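Local atomic coordinates of oxidoreductase (Bordetella pertussis, PDB entry 3Q2K), a protein that probably oxidises the sugar of UDP-N-acetylglucosaminuronic acid with NAD as cofactor, a step in making 2,3-diacetamido-2,3-dideoxy-D-mannuronic acid. Residues 178-184 with 257-263; 267-272 with 282-288; 195-199 with 237-241. One frame throughout, in Å; residues are numbered along the deposited sequence.

Contact 1: residues 178-184 with 257-263. With HP7 ((2S,3S,4R,5R,6R)-5-acetamido-6-[[[(2R,3S,4R,5R)-5-(2,4-dioxopyrimidin-1-yl)-3,4-dihydroxy-oxolan-2-yl]methoxy-hydroxy-phosphoryl]oxy-hydroxy-phosphoryl]oxy-3,4-dihydroxy-oxane-2-carboxylic acid), chain V.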
# COMPACT_ATOMS: atom_id res chain seq x y z
N VAL C 178 -18.73 -22.22 -5.12
CA VAL C 178 -20.09 -22.05 -4.64
C VAL C 178 -20.82 -20.99 -5.46
O VAL C 178 -20.31 -19.88 -5.65
CB VAL C 178 -20.09 -21.60 -3.16
CG1 VAL C 178 -21.51 -21.30 -2.74
CG2 VAL C 178 -19.50 -22.67 -2.25
N ASN C 179 -22.02 -21.32 -5.94
CA ASN C 179 -22.80 -20.42 -6.78
C ASN C 179 -24.15 -20.13 -6.13
O ASN C 179 -24.86 -21.07 -5.79
CB ASN C 179 -23.08 -21.13 -8.12
CG ASN C 179 -21.88 -21.11 -9.06
OD1 ASN C 179 -20.94 -20.34 -8.85
ND2 ASN C 179 -21.88 -21.96 -10.08
N VAL C 180 -24.50 -18.87 -5.96
CA VAL C 180 -25.86 -18.54 -5.58
C VAL C 180 -26.48 -17.60 -6.61
O VAL C 180 -26.32 -16.37 -6.54
CB VAL C 180 -25.98 -17.94 -4.17
CG1 VAL C 180 -27.46 -17.80 -3.85
CG2 VAL C 180 -25.35 -18.87 -3.14
N PHE C 181 -27.20 -18.21 -7.55
CA PHE C 181 -27.73 -17.46 -8.69
C PHE C 181 -29.24 -17.39 -8.49
O PHE C 181 -29.95 -18.26 -8.99
CB PHE C 181 -27.40 -18.21 -9.98
CG PHE C 181 -25.93 -18.28 -10.28
CD1 PHE C 181 -25.06 -17.36 -9.72
CD2 PHE C 181 -25.41 -19.24 -11.12
CE1 PHE C 181 -23.70 -17.39 -10.00
CE2 PHE C 181 -24.04 -19.30 -11.38
CZ PHE C 181 -23.19 -18.37 -10.82
N TRP C 182 -29.70 -16.37 -7.78
CA TRP C 182 -31.08 -16.39 -7.33
C TRP C 182 -31.76 -15.16 -7.92
O TRP C 182 -31.11 -14.44 -8.67
CB TRP C 182 -31.12 -16.43 -5.80
CG TRP C 182 -30.95 -17.79 -5.18
CD1 TRP C 182 -30.64 -18.96 -5.82
CD2 TRP C 182 -31.02 -18.12 -3.78
NE1 TRP C 182 -30.57 -20.01 -4.93
CE2 TRP C 182 -30.78 -19.50 -3.67
CE3 TRP C 182 -31.29 -17.38 -2.63
CZ2 TRP C 182 -30.79 -20.16 -2.44
CZ3 TRP C 182 -31.33 -18.04 -1.41
CH2 TRP C 182 -31.06 -19.41 -1.33
N THR C 183 -33.04 -14.97 -7.59
CA THR C 183 -33.88 -13.89 -8.12
C THR C 183 -34.62 -13.06 -7.07
O THR C 183 -35.42 -13.54 -6.26
CB THR C 183 -34.90 -14.40 -9.16
OG1 THR C 183 -34.21 -15.24 -10.10
CG2 THR C 183 -35.59 -13.24 -9.87
N ARG C 184 -34.34 -11.77 -7.06
CA ARG C 184 -35.08 -10.94 -6.12
C ARG C 184 -35.39 -9.67 -6.90
O ARG C 184 -34.49 -8.90 -7.23
CB ARG C 184 -34.31 -10.66 -4.82
CG ARG C 184 -33.88 -11.89 -4.04
CD ARG C 184 -35.07 -12.40 -3.26
NE ARG C 184 -34.72 -13.33 -2.20
CZ ARG C 184 -34.59 -14.63 -2.40
NH1 ARG C 184 -34.32 -15.47 -1.41
NH2 ARG C 184 -34.72 -15.04 -3.65
N ILE C 257 -16.87 -17.88 -4.43
CA ILE C 257 -18.29 -17.83 -4.16
C ILE C 257 -18.88 -16.78 -5.08
O ILE C 257 -18.41 -15.64 -5.11
CB ILE C 257 -18.63 -17.61 -2.67
CG1 ILE C 257 -20.15 -17.56 -2.50
CG2 ILE C 257 -17.90 -16.37 -2.12
CD1 ILE C 257 -20.69 -17.53 -1.09
N ASN C 258 -19.84 -17.21 -5.88
CA ASN C 258 -20.42 -16.35 -6.91
C ASN C 258 -21.90 -16.10 -6.67
O ASN C 258 -22.73 -17.00 -6.63
CB ASN C 258 -20.14 -16.95 -8.29
CG ASN C 258 -18.68 -17.39 -8.44
OD1 ASN C 258 -17.82 -16.55 -8.66
ND2 ASN C 258 -18.38 -18.68 -8.30
N VAL C 259 -22.25 -14.83 -6.48
CA VAL C 259 -23.58 -14.52 -5.96
C VAL C 259 -24.26 -13.42 -6.76
O VAL C 259 -23.62 -12.40 -7.02
CB VAL C 259 -23.45 -14.04 -4.50
CG1 VAL C 259 -24.78 -13.60 -3.93
CG2 VAL C 259 -22.90 -15.18 -3.63
N THR C 260 -25.51 -13.63 -7.17
CA THR C 260 -26.35 -12.55 -7.68
C THR C 260 -27.83 -12.80 -7.42
O THR C 260 -28.32 -13.93 -7.41
CB THR C 260 -26.16 -12.25 -9.18
OG1 THR C 260 -26.87 -11.04 -9.49
CG2 THR C 260 -26.68 -13.38 -10.03
N MET C 261 -28.53 -11.72 -7.11
CA MET C 261 -29.97 -11.78 -6.93
C MET C 261 -30.66 -11.31 -8.21
O MET C 261 -31.86 -11.06 -8.25
CB MET C 261 -30.40 -10.89 -5.77
CG MET C 261 -30.02 -11.37 -4.35
SD MET C 261 -30.42 -13.12 -4.08
CE MET C 261 -28.81 -13.88 -3.92
N LEU C 262 -29.91 -11.19 -9.30
CA LEU C 262 -30.48 -10.63 -10.52
C LEU C 262 -30.73 -11.69 -11.60
O LEU C 262 -30.90 -11.36 -12.77
CB LEU C 262 -29.55 -9.53 -11.05
CG LEU C 262 -29.19 -8.47 -10.01
CD1 LEU C 262 -28.29 -7.49 -10.73
CD2 LEU C 262 -30.37 -7.75 -9.36
N THR C 263 -30.80 -12.96 -11.24
CA THR C 263 -30.80 -14.01 -12.25
C THR C 263 -32.13 -13.89 -13.00
O THR C 263 -33.19 -13.76 -12.39
CB THR C 263 -30.70 -15.43 -11.62
OG1 THR C 263 -29.63 -15.47 -10.67
CG2 THR C 263 -30.39 -16.47 -12.67
N1 HP7 V . -38.19 -15.05 -5.28
C2 HP7 V . -38.35 -14.68 -6.56
O2 HP7 V . -38.74 -13.57 -6.96
N3 HP7 V . -38.07 -15.56 -7.53
C4 HP7 V . -37.62 -16.79 -7.21
O4 HP7 V . -37.34 -17.52 -8.19
C5 HP7 V . -37.45 -17.19 -5.89
C6 HP7 V . -37.75 -16.26 -4.90
PA HP7 V . -38.25 -17.66 -0.83
PB HP7 V . -37.09 -18.40 1.68
O'P HP7 V . -34.94 -13.60 0.40
O'Q HP7 V . -35.57 -12.92 2.31
C1' HP7 V . -34.62 -17.53 1.64
O1A HP7 V . -37.79 -18.81 -1.70
O1B HP7 V . -36.81 -19.84 1.30
C1C HP7 V . -38.51 -14.05 -4.25
C2' HP7 V . -33.39 -17.72 2.53
N2' HP7 V . -33.34 -18.98 3.26
O2A HP7 V . -39.68 -17.51 -0.35
O2B HP7 V . -38.25 -17.99 2.55
C2C HP7 V . -39.95 -14.23 -3.80
O2C HP7 V . -40.45 -12.92 -3.51
C3' HP7 V . -33.41 -16.65 3.61
O3' HP7 V . -32.31 -16.70 4.54
O3A HP7 V . -37.17 -17.49 0.35
O3B HP7 V . -35.77 -17.85 2.43
C3C HP7 V . -39.73 -14.80 -2.41
O3C HP7 V . -40.87 -14.46 -1.63
C4' HP7 V . -33.57 -15.30 2.91
O4' HP7 V . -33.58 -14.32 3.94
C4C HP7 V . -38.47 -14.10 -1.92
O4C HP7 V . -37.68 -14.22 -3.10
C5' HP7 V . -34.90 -15.23 2.17
O5' HP7 V . -34.82 -16.20 1.13
C5C HP7 V . -37.83 -15.04 -0.91
O5C HP7 V . -37.84 -16.30 -1.58
C6' HP7 V . -35.14 -13.86 1.60
C7' HP7 V . -32.84 -20.09 2.71
O7' HP7 V . -32.33 -19.98 1.61
C8' HP7 V . -32.91 -21.41 3.43

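Contact 2: residues 267-272 with 282-288. With HP7 ((2S,3S,4R,5R,6R)-5-acetamido-6-[[[(2R,3S,4R,5R)-5-(2,4-dioxopyrimidin-1-yl)-3,4-dihydroxy-oxolan-2-yl]methoxy-hydroxy-phosphoryl]oxy-hydroxy-phosphoryl]oxy-3,4-dihydroxy-oxane-2-carboxylic acid), chain V.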
# COMPACT_ATOMS: atom_id res chain seq x y z
N ASN C 267 -34.88 -18.14 -9.66
CA ASN C 267 -33.73 -18.88 -9.15
C ASN C 267 -33.17 -19.94 -10.10
O ASN C 267 -33.93 -20.74 -10.61
CB ASN C 267 -34.07 -19.52 -7.80
CG ASN C 267 -34.23 -18.48 -6.72
OD1 ASN C 267 -34.19 -17.28 -7.01
ND2 ASN C 267 -34.45 -18.93 -5.49
N LEU C 268 -31.87 -19.91 -10.38
CA LEU C 268 -31.25 -20.89 -11.27
C LEU C 268 -30.38 -21.85 -10.46
O LEU C 268 -30.42 -23.03 -10.75
CB LEU C 268 -30.33 -20.25 -12.32
CG LEU C 268 -29.48 -21.27 -13.09
CD1 LEU C 268 -30.30 -22.30 -13.87
CD2 LEU C 268 -28.49 -20.54 -13.99
N GLU C 269 -29.56 -21.41 -9.52
CA GLU C 269 -28.64 -22.39 -8.94
C GLU C 269 -28.18 -22.09 -7.51
O GLU C 269 -27.89 -20.94 -7.21
CB GLU C 269 -27.40 -22.52 -9.84
CG GLU C 269 -26.39 -23.55 -9.36
CD GLU C 269 -25.21 -23.61 -10.31
OE1 GLU C 269 -24.28 -24.42 -10.13
OE2 GLU C 269 -25.24 -22.85 -11.30
N GLY C 270 -28.08 -23.11 -6.66
CA GLY C 270 -27.58 -22.91 -5.30
C GLY C 270 -26.64 -24.08 -5.10
O GLY C 270 -27.10 -25.16 -4.77
N SER C 271 -25.34 -23.90 -5.34
CA SER C 271 -24.52 -25.11 -5.44
C SER C 271 -23.14 -24.96 -4.81
O SER C 271 -22.70 -23.83 -4.56
CB SER C 271 -24.30 -25.47 -6.90
OG SER C 271 -23.50 -24.44 -7.46
N ILE C 272 -22.53 -26.11 -4.55
CA ILE C 272 -21.16 -26.27 -4.06
C ILE C 272 -20.46 -27.44 -4.75
O ILE C 272 -21.02 -28.52 -4.95
CB ILE C 272 -21.02 -26.37 -2.53
CG1 ILE C 272 -19.54 -26.48 -2.18
CG2 ILE C 272 -21.78 -27.56 -1.95
CD1 ILE C 272 -19.24 -25.83 -0.83
N ARG C 282 -20.21 -32.61 -6.20
CA ARG C 282 -20.96 -31.44 -6.61
C ARG C 282 -22.39 -31.57 -6.10
O ARG C 282 -23.05 -32.60 -6.21
CB ARG C 282 -20.88 -31.25 -8.13
CG ARG C 282 -21.88 -30.25 -8.68
CD ARG C 282 -21.38 -29.74 -10.01
NE ARG C 282 -22.10 -28.53 -10.37
CZ ARG C 282 -21.53 -27.54 -11.04
NH1 ARG C 282 -22.22 -26.45 -11.34
NH2 ARG C 282 -20.25 -27.67 -11.38
N VAL C 283 -22.84 -30.50 -5.46
CA VAL C 283 -24.17 -30.45 -4.88
C VAL C 283 -24.82 -29.28 -5.61
O VAL C 283 -24.50 -28.12 -5.34
CB VAL C 283 -24.21 -30.27 -3.35
CG1 VAL C 283 -25.59 -30.63 -2.80
CG2 VAL C 283 -23.20 -31.13 -2.59
N GLY C 284 -25.71 -29.63 -6.53
CA GLY C 284 -26.52 -28.65 -7.24
C GLY C 284 -27.95 -28.51 -6.78
O GLY C 284 -28.28 -28.76 -5.62
N GLY C 285 -28.79 -28.12 -7.74
CA GLY C 285 -30.17 -27.77 -7.44
C GLY C 285 -30.26 -26.27 -7.26
O GLY C 285 -29.28 -25.55 -7.42
N VAL C 286 -31.46 -25.78 -6.93
CA VAL C 286 -31.60 -24.38 -6.55
C VAL C 286 -31.04 -24.03 -5.18
O VAL C 286 -30.78 -22.85 -4.89
CB VAL C 286 -33.06 -23.89 -6.71
CG1 VAL C 286 -33.49 -24.10 -8.16
CG2 VAL C 286 -33.99 -24.60 -5.75
N ALA C 287 -30.82 -25.06 -4.36
CA ALA C 287 -30.47 -24.89 -2.95
C ALA C 287 -29.70 -26.07 -2.36
O ALA C 287 -30.12 -26.64 -1.36
CB ALA C 287 -31.68 -24.54 -2.10
N VAL C 288 -28.62 -26.48 -3.00
CA VAL C 288 -27.73 -27.54 -2.52
C VAL C 288 -28.62 -28.68 -2.06
O VAL C 288 -28.43 -29.20 -0.97
CB VAL C 288 -26.70 -27.11 -1.44
CG1 VAL C 288 -25.54 -26.32 -2.06
CG2 VAL C 288 -27.38 -26.34 -0.31
N1 HP7 V . -38.19 -15.05 -5.28
C2 HP7 V . -38.35 -14.68 -6.56
O2 HP7 V . -38.74 -13.57 -6.96
N3 HP7 V . -38.07 -15.56 -7.53
C4 HP7 V . -37.62 -16.79 -7.21
O4 HP7 V . -37.34 -17.52 -8.19
C5 HP7 V . -37.45 -17.19 -5.89
C6 HP7 V . -37.75 -16.26 -4.90
PA HP7 V . -38.25 -17.66 -0.83
PB HP7 V . -37.09 -18.40 1.68
O'P HP7 V . -34.94 -13.60 0.40
O'Q HP7 V . -35.57 -12.92 2.31
C1' HP7 V . -34.62 -17.53 1.64
O1A HP7 V . -37.79 -18.81 -1.70
O1B HP7 V . -36.81 -19.84 1.30
C1C HP7 V . -38.51 -14.05 -4.25
C2' HP7 V . -33.39 -17.72 2.53
N2' HP7 V . -33.34 -18.98 3.26
O2A HP7 V . -39.68 -17.51 -0.35
O2B HP7 V . -38.25 -17.99 2.55
C2C HP7 V . -39.95 -14.23 -3.80
O2C HP7 V . -40.45 -12.92 -3.51
C3' HP7 V . -33.41 -16.65 3.61
O3' HP7 V . -32.31 -16.70 4.54
O3A HP7 V . -37.17 -17.49 0.35
O3B HP7 V . -35.77 -17.85 2.43
C3C HP7 V . -39.73 -14.80 -2.41
O3C HP7 V . -40.87 -14.46 -1.63
C4' HP7 V . -33.57 -15.30 2.91
O4' HP7 V . -33.58 -14.32 3.94
C4C HP7 V . -38.47 -14.10 -1.92
O4C HP7 V . -37.68 -14.22 -3.10
C5' HP7 V . -34.90 -15.23 2.17
O5' HP7 V . -34.82 -16.20 1.13
C5C HP7 V . -37.83 -15.04 -0.91
O5C HP7 V . -37.84 -16.30 -1.58
C6' HP7 V . -35.14 -13.86 1.60
C7' HP7 V . -32.84 -20.09 2.71
O7' HP7 V . -32.33 -19.98 1.61
C8' HP7 V . -32.91 -21.41 3.43

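Contact 3: residues 195-199 with 237-241. With NAI (1,4-dihydronicotinamide adenine dinucleotide), chain U.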
# COMPACT_ATOMS: atom_id res chain seq x y z
N ARG C 195 -34.96 -3.67 4.12
CA ARG C 195 -34.37 -4.68 3.25
C ARG C 195 -33.33 -4.00 2.37
O ARG C 195 -33.60 -2.88 1.94
CB ARG C 195 -35.48 -5.31 2.39
CG ARG C 195 -36.20 -6.46 3.08
CD ARG C 195 -37.20 -7.07 2.11
NE ARG C 195 -38.22 -7.92 2.73
CZ ARG C 195 -37.94 -9.05 3.35
NH1 ARG C 195 -38.91 -9.78 3.87
NH2 ARG C 195 -36.68 -9.47 3.46
N GLY C 196 -32.16 -4.59 2.14
CA GLY C 196 -31.16 -4.03 1.26
C GLY C 196 -30.40 -2.87 1.89
O GLY C 196 -29.57 -2.23 1.26
N LYS C 197 -30.69 -2.55 3.15
CA LYS C 197 -29.87 -1.56 3.86
C LYS C 197 -28.66 -2.12 4.59
O LYS C 197 -28.76 -3.22 5.12
CB LYS C 197 -30.74 -0.85 4.90
CG LYS C 197 -32.06 -0.37 4.32
CD LYS C 197 -32.17 1.09 4.69
CE LYS C 197 -33.37 1.74 4.02
NZ LYS C 197 -33.62 2.97 4.81
N TRP C 198 -27.53 -1.40 4.62
CA TRP C 198 -26.35 -1.87 5.35
C TRP C 198 -26.63 -2.12 6.82
O TRP C 198 -26.26 -3.17 7.35
CB TRP C 198 -25.12 -0.95 5.30
CG TRP C 198 -24.59 -0.57 3.93
CD1 TRP C 198 -24.61 0.67 3.38
CD2 TRP C 198 -23.96 -1.43 2.96
NE1 TRP C 198 -24.05 0.64 2.12
CE2 TRP C 198 -23.66 -0.64 1.83
CE3 TRP C 198 -23.61 -2.78 2.94
CZ2 TRP C 198 -23.00 -1.16 0.72
CZ3 TRP C 198 -22.97 -3.30 1.83
CH2 TRP C 198 -22.68 -2.49 0.72
N GLU C 199 -27.17 -1.14 7.54
CA GLU C 199 -27.49 -1.29 8.96
C GLU C 199 -28.42 -2.47 9.25
O GLU C 199 -28.12 -3.23 10.16
CB GLU C 199 -28.16 -0.02 9.50
CG GLU C 199 -28.42 -0.03 11.01
CD GLU C 199 -28.62 1.37 11.55
OE1 GLU C 199 -28.46 1.55 12.77
OE2 GLU C 199 -28.92 2.31 10.78
N ILE C 237 -31.29 -0.20 -3.88
CA ILE C 237 -31.10 -0.60 -2.49
C ILE C 237 -29.71 -0.08 -2.12
O ILE C 237 -29.01 0.36 -3.03
CB ILE C 237 -31.06 -2.13 -2.35
CG1 ILE C 237 -30.00 -2.71 -3.29
CG2 ILE C 237 -32.43 -2.74 -2.61
CD1 ILE C 237 -29.70 -4.19 -3.08
N GLU C 238 -29.28 -0.20 -0.86
CA GLU C 238 -27.97 0.32 -0.48
C GLU C 238 -26.79 -0.62 -0.71
O GLU C 238 -25.70 -0.16 -1.03
CB GLU C 238 -27.97 0.73 0.99
CG GLU C 238 -29.00 1.79 1.34
CD GLU C 238 -28.87 2.20 2.79
OE1 GLU C 238 -28.20 1.49 3.56
OE2 GLU C 238 -29.41 3.25 3.22
N ALA C 239 -27.01 -1.91 -0.51
CA ALA C 239 -25.99 -2.95 -0.39
C ALA C 239 -25.88 -3.58 -1.76
O ALA C 239 -26.54 -3.15 -2.71
CB ALA C 239 -26.50 -4.01 0.60
N GLU C 240 -25.09 -4.64 -1.84
CA GLU C 240 -24.78 -5.17 -3.17
C GLU C 240 -25.88 -6.15 -3.57
O GLU C 240 -26.44 -6.77 -2.67
CB GLU C 240 -23.43 -5.89 -3.16
CG GLU C 240 -23.56 -7.33 -2.68
CD GLU C 240 -23.64 -7.44 -1.16
OE1 GLU C 240 -23.49 -6.41 -0.48
OE2 GLU C 240 -23.85 -8.54 -0.61
N ASP C 241 -26.20 -6.27 -4.85
CA ASP C 241 -27.12 -7.30 -5.34
C ASP C 241 -26.34 -8.36 -6.09
O ASP C 241 -26.91 -9.40 -6.44
CB ASP C 241 -28.23 -6.75 -6.25
CG ASP C 241 -27.72 -5.98 -7.45
OD1 ASP C 241 -26.60 -6.21 -7.96
OD2 ASP C 241 -28.49 -5.12 -7.94
PA NAI U . -40.00 -9.26 7.86
O1A NAI U . -40.16 -7.85 7.48
O2A NAI U . -41.13 -10.10 7.08
O5B NAI U . -40.51 -9.65 9.34
C5B NAI U . -40.31 -8.51 10.17
C4B NAI U . -41.11 -8.49 11.46
O4B NAI U . -40.31 -7.95 12.52
C3B NAI U . -42.21 -7.48 11.06
O3B NAI U . -43.47 -8.05 11.42
C2B NAI U . -41.72 -6.23 11.83
O2B NAI U . -42.80 -5.39 12.27
C1B NAI U . -41.16 -6.94 13.08
N9A NAI U . -40.38 -5.97 13.83
C8A NAI U . -39.69 -4.90 13.36
N7A NAI U . -39.11 -4.32 14.38
C5A NAI U . -39.38 -4.95 15.54
C6A NAI U . -39.04 -4.79 16.90
N6A NAI U . -38.21 -3.77 17.33
N1A NAI U . -39.52 -5.68 17.76
C2A NAI U . -40.28 -6.70 17.38
N3A NAI U . -40.62 -6.88 16.12
C4A NAI U . -40.18 -6.05 15.18
O3 NAI U . -38.69 -9.91 7.20
PN NAI U . -38.38 -11.44 7.56
O1N NAI U . -38.21 -12.04 6.16
O2N NAI U . -39.41 -12.35 8.26
O5D NAI U . -36.90 -11.42 8.22
C5D NAI U . -36.78 -12.58 9.04
C4D NAI U . -35.46 -12.56 9.81
O4D NAI U . -35.13 -13.96 9.65
C3D NAI U . -34.34 -11.78 9.09
O3D NAI U . -33.09 -11.84 9.76
C2D NAI U . -34.17 -12.66 7.85
O2D NAI U . -32.81 -12.56 7.44
C1D NAI U . -34.26 -14.06 8.52
N1N NAI U . -34.81 -15.09 7.64
C2N NAI U . -34.24 -16.27 7.69
C3N NAI U . -34.75 -17.28 6.87
C7N NAI U . -34.11 -18.61 6.89
O7N NAI U . -34.25 -19.35 5.93
N7N NAI U . -33.38 -18.95 7.97
C4N NAI U . -35.81 -17.00 6.01
C5N NAI U . -36.34 -15.72 6.01
C6N NAI U . -35.82 -14.76 6.86

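Contact 1: residues 178-184 with 257-263
Met261 fills the groove between Arg184 CG, Trp182 CB and Val180 CG1: its chain, bent at chi2 (-48°), runs beside Arg184 and lays SD 3.8 Å from Trp182 CB, while its methyl CE ends 4.1 Å from Val180 CG1. Val180 CG1 sits over the centre of one face of the Trp182 ring, and Trp182 NE1 bonds to the carbonyl of Val286. On the same face of the sheet Val178 and Ile257 meet side by side through their CG1 atoms, and Val180 meets Val259; helix 210-220 packs against this layer. On the other face the Phe181 ring leans against Asn258, its CE1 4.0 Å from Asn258 CB, and Asn258 ND2 donates 3.1 Å to Asn179 OD1, almost in line with that carbonyl. Asn258 OD1 turns to Ser256 of the second subunit. Asn258 N to Val178 O, Val180 N to Asn258 O and Thr260 N to Val180 O join the strands in parallel. Past their ends Thr263 grips Trp182 O twice from one side of its plane, with OG1 at 2.7 Å and N at 3.0 Å. Arg184 NH2 donates to Thr183 O, which lies in the guanidinium plane, while NE (2.6 Å) and NH1 both hold HP7 carboxylate oxygen O'P by bent bonds. Neighbouring parallel strands thus run out C-terminally at the UDP-sugar pocket, to which the Rossmann part contributes Arg40 and Lys123.

Contact 2: residues 267-272 with 282-288
Gly270 receives the turn 285-288 through backbone bonds: its N donates to Gly285 O at 2.8 Å, and its O accepts from Val288 N at 2.7 Å. Further along the beta hairpin of strands 269-276 and 279-284, Ile272 and Val283 form an antiparallel hydrogen-bonded pair, joined in both directions; at its start Leu268 and Glu269 both face Phe181 in a classic beta bulge. Gly270 CA lies 3.2 Å from Val286 O, and a side chain here would run into that carbonyl. The apolar contact is made by Ile272 CG2, 3.9 Å from Val283 CG2 and 4.0 Å from Val288 CG1; Val283 and Val288 also pack on helix 156-166, and Val288 on helix 210-220. The charged contact is Glu269 with Arg282: fully extended, Glu269 brings OE1 3.1 Å from Arg282 NH1, at the guanidinium edge, in a salt bridge whose hydrogen bond is weak and bent. Ser271 OG donates to the same OE1 from above the carboxylate plane, and Arg282 NH2 pairs with Glu269 of the second subunit. Asn267 N gives a straight bond of 2.9 Å to uracil oxygen O4 of HP7, while its OD1 takes the N-H of Thr183. The donors on the Glu269 carboxylate would probably stabilise its charge and offset the closeness of Arg282 to Arg282 of the second subunit.

Contact 3: residues 195-199 with 237-241
The carbonyl of Gly196 faces the bend at 237-239 and accepts two backbone N-H groups from opposite sides of its plane, Glu238 N at 2.9 Å and Ala239 N at 3.1 Å. Gly196 has positive phi (76°), and a side chain there would clash with Ile237 CG2; the bare glycine lets the loops close up, with Ile237 CB 3.9 Å from Gly196 O. Glu238 runs out past Lys197 with its chain extended beyond CG, and OE1 accepts the backbone N-H of Trp198 at 3.2 Å on the anti side of the carboxylate. Its other oxygen, OE2, lies 4.5 Å from Lys197 NZ, near enough for a loose attraction but beyond a salt bridge. Two irregular loops of the C-terminal domain meet here, one between helices 186-190 and 210-220, the other leading into strand 242-249; the first also carries Arg195, whose NH1 donates to a nicotinamide-side phosphate oxygen, O1N, of the dinucleotide at 3.3 Å. The Trp198 indole lies flat over the second loop: Ala239 CA makes a CH-pi contact 3.6 Å from the centroid of the six-membered ring, 15° off its normal, and Ala239 CB touches CZ3 at 3.8 Å. Arg250 of the third subunit packs on Trp198, and Gln347 of that subunit on Glu238.

Overall arrangement
From the N terminus, after the Rossmann domain, the chain enters the C-terminal sheet on strand 173-181. The loop that contact 1 will close begins at its end, and contact 3 is nested inside: segment 195-199 is met again by 237-241, just before strand 242-249. Strand 254-260 then returns beside 173-181 and closes contact 1. Contact 2 follows in series as a hairpin, with strand 269-276 on the other side of 173-181. Contacts 1 and 2 touch through strand 173-181, where Phe181 N lies 2.8 Å from Glu269 O, and share HP7 and the second subunit. Contact 3 reaches contact 1 through Asp241 O and Met261 N, but stays about 11 Å from contact 2 at the nearest atoms.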